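Methyltransferase domain-containing protein (Serratia marcescens, PDB 7CLU) acts as an S-adenosyl-L-methionine-dependent O-methyltransferase in the prodigiosin synthetic pathway, and forms a dimer. Local coordinates at residues Glu309-Phe314 and Ala322-Ile327; Gly159-Tyr164 and Asp188-Ile193; Ser274-Asn279 and Glu286-Leu291. All blocks are in the same frame, centred on the assembly; numbering follows the deposited sequence.

Contact 1: residues Glu309-Phe314 and Ala322-Ile327; sequences EYLDRF and ARIMKI
L311 carries this contact. It points from helix 309-314 at the strand, and its branch CD2 does most of the touching. That methyl sits 3.5 Å from A322 C and 3.4 Å from R323 N, over the peptide that joins the two residues. It also lies 4.0 Å from A322 CB. The first torsion of L311 sets its CG anti to the carbonyl carbon (chi1 -70°), which brings CG over the strand. From there CD2 reaches the strand backbone, while CD1 meets only the end of I324. I324 comes at the leucine from further along the strand, and the two side chains meet at a slant. A chi2 of -41° in I324 turns CD1 back to the helix, where it meets L311 CD2 at 3.6 Å and L311 CG at 3.8 Å. No hydrogen bond joins the two segments.

Helix 307-316 is the last helix of the Rossmann-like methyltransferase domain. It leads into the edge strand 322-326, which pairs antiparallel with strand 332-337. The short helix and strand segments run 143° apart in direction, with their axes 7.9 Å apart at closest approach. F314, one helical turn after L311, gives only its base to the strand: its CB is 3.9 Å from A322 CB. Its ring continues inward to meet the rings of F319 and F271. A322 CB therefore touches both helix residues.

R323 turns away from the helix. Its guanidinium is held by N321 O through NH1 and by a salt bridge from NH2 to E337.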
# COMPACT_ATOMS: atom_id res chain seq x y z
N GLU A 309 -8.27 17.25 -22.44
CA GLU A 309 -9.20 16.18 -22.77
C GLU A 309 -10.61 16.51 -22.27
O GLU A 309 -11.59 16.22 -22.95
CB GLU A 309 -8.71 14.85 -22.20
CG GLU A 309 -7.72 14.15 -23.11
CD GLU A 309 -6.98 13.01 -22.43
OE1 GLU A 309 -7.00 12.93 -21.18
OE2 GLU A 309 -6.37 12.19 -23.16
N TYR A 310 -10.72 17.12 -21.09
CA TYR A 310 -12.03 17.55 -20.61
C TYR A 310 -12.58 18.68 -21.47
O TYR A 310 -13.77 18.70 -21.79
CB TYR A 310 -11.95 17.97 -19.15
CG TYR A 310 -11.87 16.82 -18.15
CD1 TYR A 310 -12.78 15.76 -18.18
CD2 TYR A 310 -10.90 16.83 -17.14
CE1 TYR A 310 -12.70 14.70 -17.25
CE2 TYR A 310 -10.82 15.80 -16.20
CZ TYR A 310 -11.72 14.75 -16.26
OH TYR A 310 -11.61 13.74 -15.33
N LEU A 311 -11.73 19.64 -21.85
CA LEU A 311 -12.17 20.70 -22.74
C LEU A 311 -12.73 20.12 -24.03
O LEU A 311 -13.81 20.53 -24.49
CB LEU A 311 -11.03 21.66 -23.05
CG LEU A 311 -10.56 22.56 -21.90
CD1 LEU A 311 -9.41 23.47 -22.33
CD2 LEU A 311 -11.72 23.38 -21.36
N ASP A 312 -12.02 19.15 -24.62
CA ASP A 312 -12.48 18.52 -25.86
C ASP A 312 -13.85 17.89 -25.69
O ASP A 312 -14.71 18.00 -26.57
CB ASP A 312 -11.47 17.46 -26.33
CG ASP A 312 -10.13 18.06 -26.74
OD1 ASP A 312 -10.07 19.27 -27.02
OD2 ASP A 312 -9.14 17.30 -26.79
N ARG A 313 -14.08 17.24 -24.54
CA ARG A 313 -15.37 16.60 -24.31
C ARG A 313 -16.48 17.62 -24.10
O ARG A 313 -17.61 17.41 -24.54
CB ARG A 313 -15.28 15.63 -23.13
CG ARG A 313 -14.52 14.38 -23.48
CD ARG A 313 -14.34 13.38 -22.33
NE ARG A 313 -13.16 12.58 -22.63
CZ ARG A 313 -12.27 12.20 -21.72
NH1 ARG A 313 -12.45 12.54 -20.45
NH2 ARG A 313 -11.22 11.49 -22.09
N PHE A 314 -16.17 18.73 -23.41
CA PHE A 314 -17.14 19.81 -23.29
C PHE A 314 -17.59 20.30 -24.67
O PHE A 314 -18.79 20.40 -24.96
CB PHE A 314 -16.57 20.97 -22.47
CG PHE A 314 -16.90 20.91 -21.00
CD1 PHE A 314 -16.66 19.75 -20.26
CD2 PHE A 314 -17.45 22.01 -20.35
CE1 PHE A 314 -16.95 19.70 -18.89
CE2 PHE A 314 -17.75 21.98 -18.99
CZ PHE A 314 -17.50 20.82 -18.25
N ALA A 322 -15.55 26.69 -23.81
CA ALA A 322 -14.99 25.70 -22.89
C ALA A 322 -13.63 26.17 -22.39
O ALA A 322 -12.73 26.46 -23.18
CB ALA A 322 -14.87 24.35 -23.60
N ARG A 323 -13.49 26.27 -21.06
CA ARG A 323 -12.24 26.78 -20.50
C ARG A 323 -12.00 26.20 -19.11
O ARG A 323 -12.90 25.62 -18.49
CB ARG A 323 -12.23 28.31 -20.45
CG ARG A 323 -13.24 28.89 -19.49
CD ARG A 323 -13.73 30.26 -19.97
NE ARG A 323 -14.72 30.83 -19.07
CZ ARG A 323 -16.02 30.66 -19.19
NH1 ARG A 323 -16.51 29.92 -20.19
NH2 ARG A 323 -16.85 31.21 -18.32
N ILE A 324 -10.76 26.36 -18.64
CA ILE A 324 -10.33 25.97 -17.31
C ILE A 324 -10.44 27.17 -16.39
O ILE A 324 -10.12 28.31 -16.79
CB ILE A 324 -8.89 25.43 -17.32
CG1 ILE A 324 -8.75 24.25 -18.29
CG2 ILE A 324 -8.45 25.03 -15.91
CD1 ILE A 324 -9.91 23.29 -18.24
N MET A 325 -10.89 26.94 -15.17
CA MET A 325 -10.84 27.94 -14.12
C MET A 325 -10.15 27.30 -12.92
O MET A 325 -10.69 26.36 -12.31
CB MET A 325 -12.23 28.45 -13.76
CG MET A 325 -12.24 29.50 -12.68
SD MET A 325 -13.87 30.23 -12.50
CE MET A 325 -14.36 30.36 -14.23
N LYS A 326 -8.96 27.79 -12.60
CA LYS A 326 -8.23 27.32 -11.43
C LYS A 326 -8.81 27.96 -10.19
O LYS A 326 -9.19 29.13 -10.19
CB LYS A 326 -6.75 27.66 -11.56
CG LYS A 326 -6.05 26.98 -12.71
CD LYS A 326 -4.64 27.52 -12.87
CE LYS A 326 -3.64 26.39 -13.05
NZ LYS A 326 -2.24 26.78 -12.66
N ILE A 327 -8.91 27.16 -9.12
CA ILE A 327 -9.38 27.64 -7.82
C ILE A 327 -8.52 26.99 -6.74
O ILE A 327 -7.85 25.97 -6.97
CB ILE A 327 -10.88 27.33 -7.57
CG1 ILE A 327 -11.16 25.84 -7.76
CG2 ILE A 327 -11.79 28.15 -8.48
CD1 ILE A 327 -12.46 25.40 -7.13

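Contact 2: residues Gly159-Tyr164 and Asp188-Ile193; sequences GFVRDY and DAYPGI
Helix 154-163 finishes within the first segment, and Y164 is the first residue to leave helical angles. The second segment holds the weakly bonded last residues of helix 181-189, followed by a type I turn from Y190 to I193. Their backbones are nearest at V161 and A189, with CA atoms 7.6 Å apart. Both belong to the Rossmann-like domain. Helix 181-189 is the crossover helix of a beta-alpha-beta unit that joins the parallel strands 171-175 and 194-199. The turn brings the chain round into the second of these strands.

Y190 makes the main reach across. Its ring leaves the backbone with CG anti to the carbonyl carbon (chi1 -65°) and reaches the end of the other helix. The side chains of V161 and Y190 run alongside each other, pointing opposite ways, and V161 CG1 packs against Y190 CE2 at 3.9 Å. The same methyl meets A189 CB at 3.8 Å. On the helix side V161 also packs on A185, which extends the apolar patch along helix 181-189. Y190 also touches S167, in the loop before strand 171-175.

R162 and D163 point away from the other segment. R162 NH1 makes a salt bridge of 2.6 Å to D163 OD1, and D163 OD2 accepts a bond from A328 N. Y164 is buried, and its hydroxyl is held by H169 and R270.

Y190 OH bonds a main-chain carbonyl in the last turn of helix 154-163. V161 O lies at the edge of the Y190 ring, in its plane. Y190 OH donates to V161 O over 3.0 Å, almost straight down the carbonyl bond at a C=O...O angle of 168°.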
# COMPACT_ATOMS: atom_id res chain seq x y z
N GLY A 159 -12.66 26.84 -1.38
CA GLY A 159 -12.03 27.55 -2.48
C GLY A 159 -12.97 27.85 -3.62
O GLY A 159 -12.80 28.84 -4.33
N PHE A 160 -13.97 26.98 -3.83
CA PHE A 160 -15.02 27.26 -4.81
C PHE A 160 -15.85 28.46 -4.36
O PHE A 160 -16.02 29.42 -5.12
CB PHE A 160 -15.89 26.00 -4.99
CG PHE A 160 -16.69 25.97 -6.28
CD1 PHE A 160 -16.60 26.98 -7.23
CD2 PHE A 160 -17.54 24.90 -6.55
CE1 PHE A 160 -17.34 26.92 -8.41
CE2 PHE A 160 -18.29 24.84 -7.72
CZ PHE A 160 -18.19 25.86 -8.65
N VAL A 161 -16.37 28.43 -3.13
CA VAL A 161 -17.17 29.53 -2.61
C VAL A 161 -16.39 30.84 -2.64
O VAL A 161 -16.95 31.91 -2.90
CB VAL A 161 -17.67 29.21 -1.19
CG1 VAL A 161 -18.46 30.37 -0.62
CG2 VAL A 161 -18.54 27.96 -1.21
N ARG A 162 -15.07 30.79 -2.38
CA ARG A 162 -14.29 32.01 -2.23
C ARG A 162 -13.80 32.55 -3.58
O ARG A 162 -13.85 33.77 -3.81
CB ARG A 162 -13.11 31.75 -1.29
CG ARG A 162 -12.30 32.97 -0.85
CD ARG A 162 -10.99 33.07 -1.60
NE ARG A 162 -10.08 31.95 -1.31
CZ ARG A 162 -8.90 31.76 -1.89
NH1 ARG A 162 -8.46 32.61 -2.82
NH2 ARG A 162 -8.15 30.71 -1.56
N ASP A 163 -13.34 31.68 -4.48
CA ASP A 163 -12.71 32.09 -5.74
C ASP A 163 -13.68 32.25 -6.90
O ASP A 163 -13.31 32.88 -7.90
CB ASP A 163 -11.63 31.08 -6.15
CG ASP A 163 -10.45 31.10 -5.22
OD1 ASP A 163 -10.54 31.82 -4.21
OD2 ASP A 163 -9.44 30.42 -5.48
N TYR A 164 -14.89 31.71 -6.82
CA TYR A 164 -15.86 31.85 -7.90
C TYR A 164 -17.01 32.72 -7.42
O TYR A 164 -17.50 32.56 -6.30
CB TYR A 164 -16.38 30.50 -8.37
CG TYR A 164 -17.37 30.60 -9.53
CD1 TYR A 164 -18.72 30.84 -9.29
CD2 TYR A 164 -16.95 30.45 -10.84
CE1 TYR A 164 -19.62 30.94 -10.34
CE2 TYR A 164 -17.85 30.53 -11.91
CZ TYR A 164 -19.19 30.77 -11.64
OH TYR A 164 -20.09 30.87 -12.68
N ASP A 188 -24.48 30.05 2.88
CA ASP A 188 -23.93 30.75 4.03
C ASP A 188 -23.24 32.05 3.64
O ASP A 188 -23.13 32.96 4.47
CB ASP A 188 -22.95 29.85 4.79
CG ASP A 188 -23.60 28.58 5.35
OD1 ASP A 188 -24.83 28.55 5.58
OD2 ASP A 188 -22.86 27.62 5.57
N ALA A 189 -22.79 32.16 2.39
CA ALA A 189 -22.02 33.30 1.90
C ALA A 189 -22.76 34.14 0.86
O ALA A 189 -22.32 35.25 0.57
CB ALA A 189 -20.69 32.82 1.32
N TYR A 190 -23.86 33.63 0.30
CA TYR A 190 -24.57 34.29 -0.79
C TYR A 190 -26.06 34.20 -0.54
O TYR A 190 -26.73 33.25 -0.97
CB TYR A 190 -24.22 33.65 -2.14
CG TYR A 190 -22.77 33.80 -2.56
CD1 TYR A 190 -22.35 34.89 -3.33
CD2 TYR A 190 -21.82 32.85 -2.21
CE1 TYR A 190 -21.03 35.02 -3.74
CE2 TYR A 190 -20.50 32.97 -2.61
CZ TYR A 190 -20.11 34.05 -3.38
OH TYR A 190 -18.79 34.16 -3.77
N PRO A 191 -26.64 35.21 0.12
CA PRO A 191 -28.02 35.06 0.64
C PRO A 191 -29.10 35.14 -0.42
O PRO A 191 -30.24 34.74 -0.15
CB PRO A 191 -28.14 36.21 1.64
CG PRO A 191 -27.19 37.24 1.13
CD PRO A 191 -26.03 36.49 0.53
N GLY A 192 -28.82 35.65 -1.61
CA GLY A 192 -29.87 35.87 -2.57
C GLY A 192 -29.99 34.88 -3.70
O GLY A 192 -30.90 35.01 -4.53
N ILE A 193 -29.10 33.88 -3.78
CA ILE A 193 -29.08 32.98 -4.92
C ILE A 193 -29.97 31.77 -4.62
O ILE A 193 -29.96 31.23 -3.51
CB ILE A 193 -27.64 32.55 -5.28
CG1 ILE A 193 -27.65 31.67 -6.53
CG2 ILE A 193 -26.96 31.85 -4.09
CD1 ILE A 193 -26.29 31.10 -6.90

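Contact 3: residues Ser274-Asn279 and Glu286-Leu291; sequences SETPLN and EFTALL
The segment that runs off the carboxy end of strand 270-275 packs here on the start of helix 286-298, close to the active site. The side chain of T276 lies about 4 Å from that of R331, which binds S-adenosyl-L-homocysteine in a crystal structure of this protein. It is about 5 Å from that of H247, the predicted proton acceptor.

T288 is the central side chain. Its CG2 is anti to the backbone N (chi1 of OG1 -50°), and this points the methyl at the loop that follows the strand. The methyl meets T276 O at 3.1 Å, a tight approach. It then rests against L278 CD2 at 3.9 Å. L278 CD2 also reaches the helix backbone at A289 N. The side chains of T276 and L278 each pass T288 at an angle.

The hydroxyl of T288 is satisfied by water. One water lies 2.6 Å from T288 OG1 and 3.0 Å from T276 OG1, bridging the two threonines. A second lies 2.7 Å from T288 OG1 and donates to P277 O, also at 2.7 Å. The two segments share no direct hydrogen bond, so these waters make the polar link between them. T276 OG1 has in addition a weak bond from W244 NE1.

Just before T276, the carboxylate of E275 accepts bonds from the backbone N of L246 and of H247. Elsewhere on the helix, E286 bonds to Q17 of the second subunit and A289 packs on A63 of that subunit. Such loops at the carboxy ends of the parallel strands line the cofactor site in the Rossmann-like fold of class I methyltransferases.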
# COMPACT_ATOMS: atom_id res chain seq x y z
N SER A 274 -16.30 19.97 -11.58
CA SER A 274 -15.07 20.00 -10.80
C SER A 274 -14.41 18.63 -10.90
O SER A 274 -15.06 17.61 -10.67
CB SER A 274 -15.31 20.38 -9.33
OG SER A 274 -16.38 19.67 -8.72
N GLU A 275 -13.14 18.60 -11.32
CA GLU A 275 -12.40 17.36 -11.47
C GLU A 275 -10.98 17.59 -10.97
O GLU A 275 -10.60 18.71 -10.62
CB GLU A 275 -12.37 16.85 -12.93
CG GLU A 275 -13.74 16.58 -13.55
CD GLU A 275 -14.29 15.23 -13.16
OE1 GLU A 275 -13.51 14.25 -13.12
OE2 GLU A 275 -15.51 15.15 -12.88
N THR A 276 -10.21 16.49 -10.93
CA THR A 276 -8.78 16.52 -10.59
C THR A 276 -8.02 16.02 -11.81
O THR A 276 -7.67 14.84 -11.89
CB THR A 276 -8.46 15.64 -9.37
OG1 THR A 276 -8.85 14.28 -9.63
CG2 THR A 276 -9.16 16.17 -8.12
N PRO A 277 -7.75 16.88 -12.78
CA PRO A 277 -7.13 16.41 -14.03
C PRO A 277 -5.68 16.01 -13.84
O PRO A 277 -4.97 16.50 -12.96
CB PRO A 277 -7.24 17.62 -14.97
CG PRO A 277 -8.30 18.51 -14.33
CD PRO A 277 -8.19 18.28 -12.87
N LEU A 278 -5.23 15.11 -14.72
CA LEU A 278 -3.81 14.97 -14.96
C LEU A 278 -3.25 16.28 -15.51
O LEU A 278 -3.95 17.06 -16.15
CB LEU A 278 -3.55 13.84 -15.96
CG LEU A 278 -4.15 12.50 -15.53
CD1 LEU A 278 -4.17 11.52 -16.68
CD2 LEU A 278 -3.35 11.97 -14.38
N ASN A 279 -1.96 16.49 -15.29
CA ASN A 279 -1.33 17.73 -15.74
C ASN A 279 -1.17 17.72 -17.27
O ASN A 279 -1.62 16.81 -17.98
CB ASN A 279 0.01 17.95 -15.03
CG ASN A 279 0.98 16.80 -15.22
OD1 ASN A 279 0.92 16.08 -16.23
ND2 ASN A 279 1.89 16.61 -14.26
N GLU A 286 0.90 12.60 -8.79
CA GLU A 286 1.08 11.19 -8.47
C GLU A 286 -0.23 10.55 -8.01
O GLU A 286 -0.64 9.52 -8.55
CB GLU A 286 2.15 11.01 -7.41
CG GLU A 286 2.45 9.54 -7.15
CD GLU A 286 3.67 9.35 -6.30
OE1 GLU A 286 4.52 10.26 -6.28
OE2 GLU A 286 3.79 8.28 -5.66
N PHE A 287 -0.89 11.15 -7.03
CA PHE A 287 -2.10 10.51 -6.52
C PHE A 287 -3.15 10.35 -7.61
O PHE A 287 -3.79 9.30 -7.73
CB PHE A 287 -2.68 11.28 -5.34
CG PHE A 287 -3.92 10.65 -4.80
CD1 PHE A 287 -3.86 9.36 -4.26
CD2 PHE A 287 -5.15 11.28 -4.90
CE1 PHE A 287 -5.00 8.74 -3.79
CE2 PHE A 287 -6.29 10.67 -4.43
CZ PHE A 287 -6.22 9.39 -3.88
N THR A 288 -3.32 11.38 -8.46
CA THR A 288 -4.29 11.30 -9.56
C THR A 288 -3.93 10.22 -10.56
O THR A 288 -4.81 9.53 -11.08
CB THR A 288 -4.38 12.65 -10.27
OG1 THR A 288 -4.57 13.68 -9.31
CG2 THR A 288 -5.56 12.65 -11.27
N ALA A 289 -2.64 10.10 -10.89
CA ALA A 289 -2.20 9.02 -11.75
C ALA A 289 -2.57 7.66 -11.16
O ALA A 289 -3.04 6.76 -11.88
CB ALA A 289 -0.69 9.12 -11.98
N LEU A 290 -2.40 7.49 -9.85
CA LEU A 290 -2.76 6.23 -9.22
C LEU A 290 -4.27 6.09 -9.07
O LEU A 290 -4.80 4.97 -9.14
CB LEU A 290 -2.07 6.11 -7.86
CG LEU A 290 -0.55 6.02 -7.98
CD1 LEU A 290 0.12 6.24 -6.64
CD2 LEU A 290 -0.19 4.66 -8.52
N LEU A 291 -4.96 7.22 -8.90
CA LEU A 291 -6.41 7.17 -8.85
C LEU A 291 -6.98 6.63 -10.16
O LEU A 291 -7.99 5.92 -10.16
CB LEU A 291 -6.99 8.56 -8.56
CG LEU A 291 -8.47 8.46 -8.19
CD1 LEU A 291 -8.61 7.57 -6.95
CD2 LEU A 291 -9.13 9.84 -8.00
O HOH W 1 -6.64 13.24 -7.88
O HOH W 2 -4.94 16.18 -10.30

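In the fold
Contact 3 is the buried one and lies beside the active site and the dimer interface. Contacts 1 and 2 are partly buried and sit further from the centre of the chain. Contact 1 is purely apolar, contact 2 adds a direct hydrogen bond to a helix-end carbonyl, and contact 3 uses bridging waters. Contacts 1 and 3 use consecutive helices, 286-298 and 307-316, and, with strand 322-326 and the loop after strand 270-275, the same sheet. They meet where Y310 OH probably bonds E275 OE1 at 3.0 Å. Contacts 1 and 2 touch through strand 322-326 and the residue after it: M325 SD packs on Y164 CD2 at 3.5 Å, and I327 on F160. Contacts 2 and 3 stay apart.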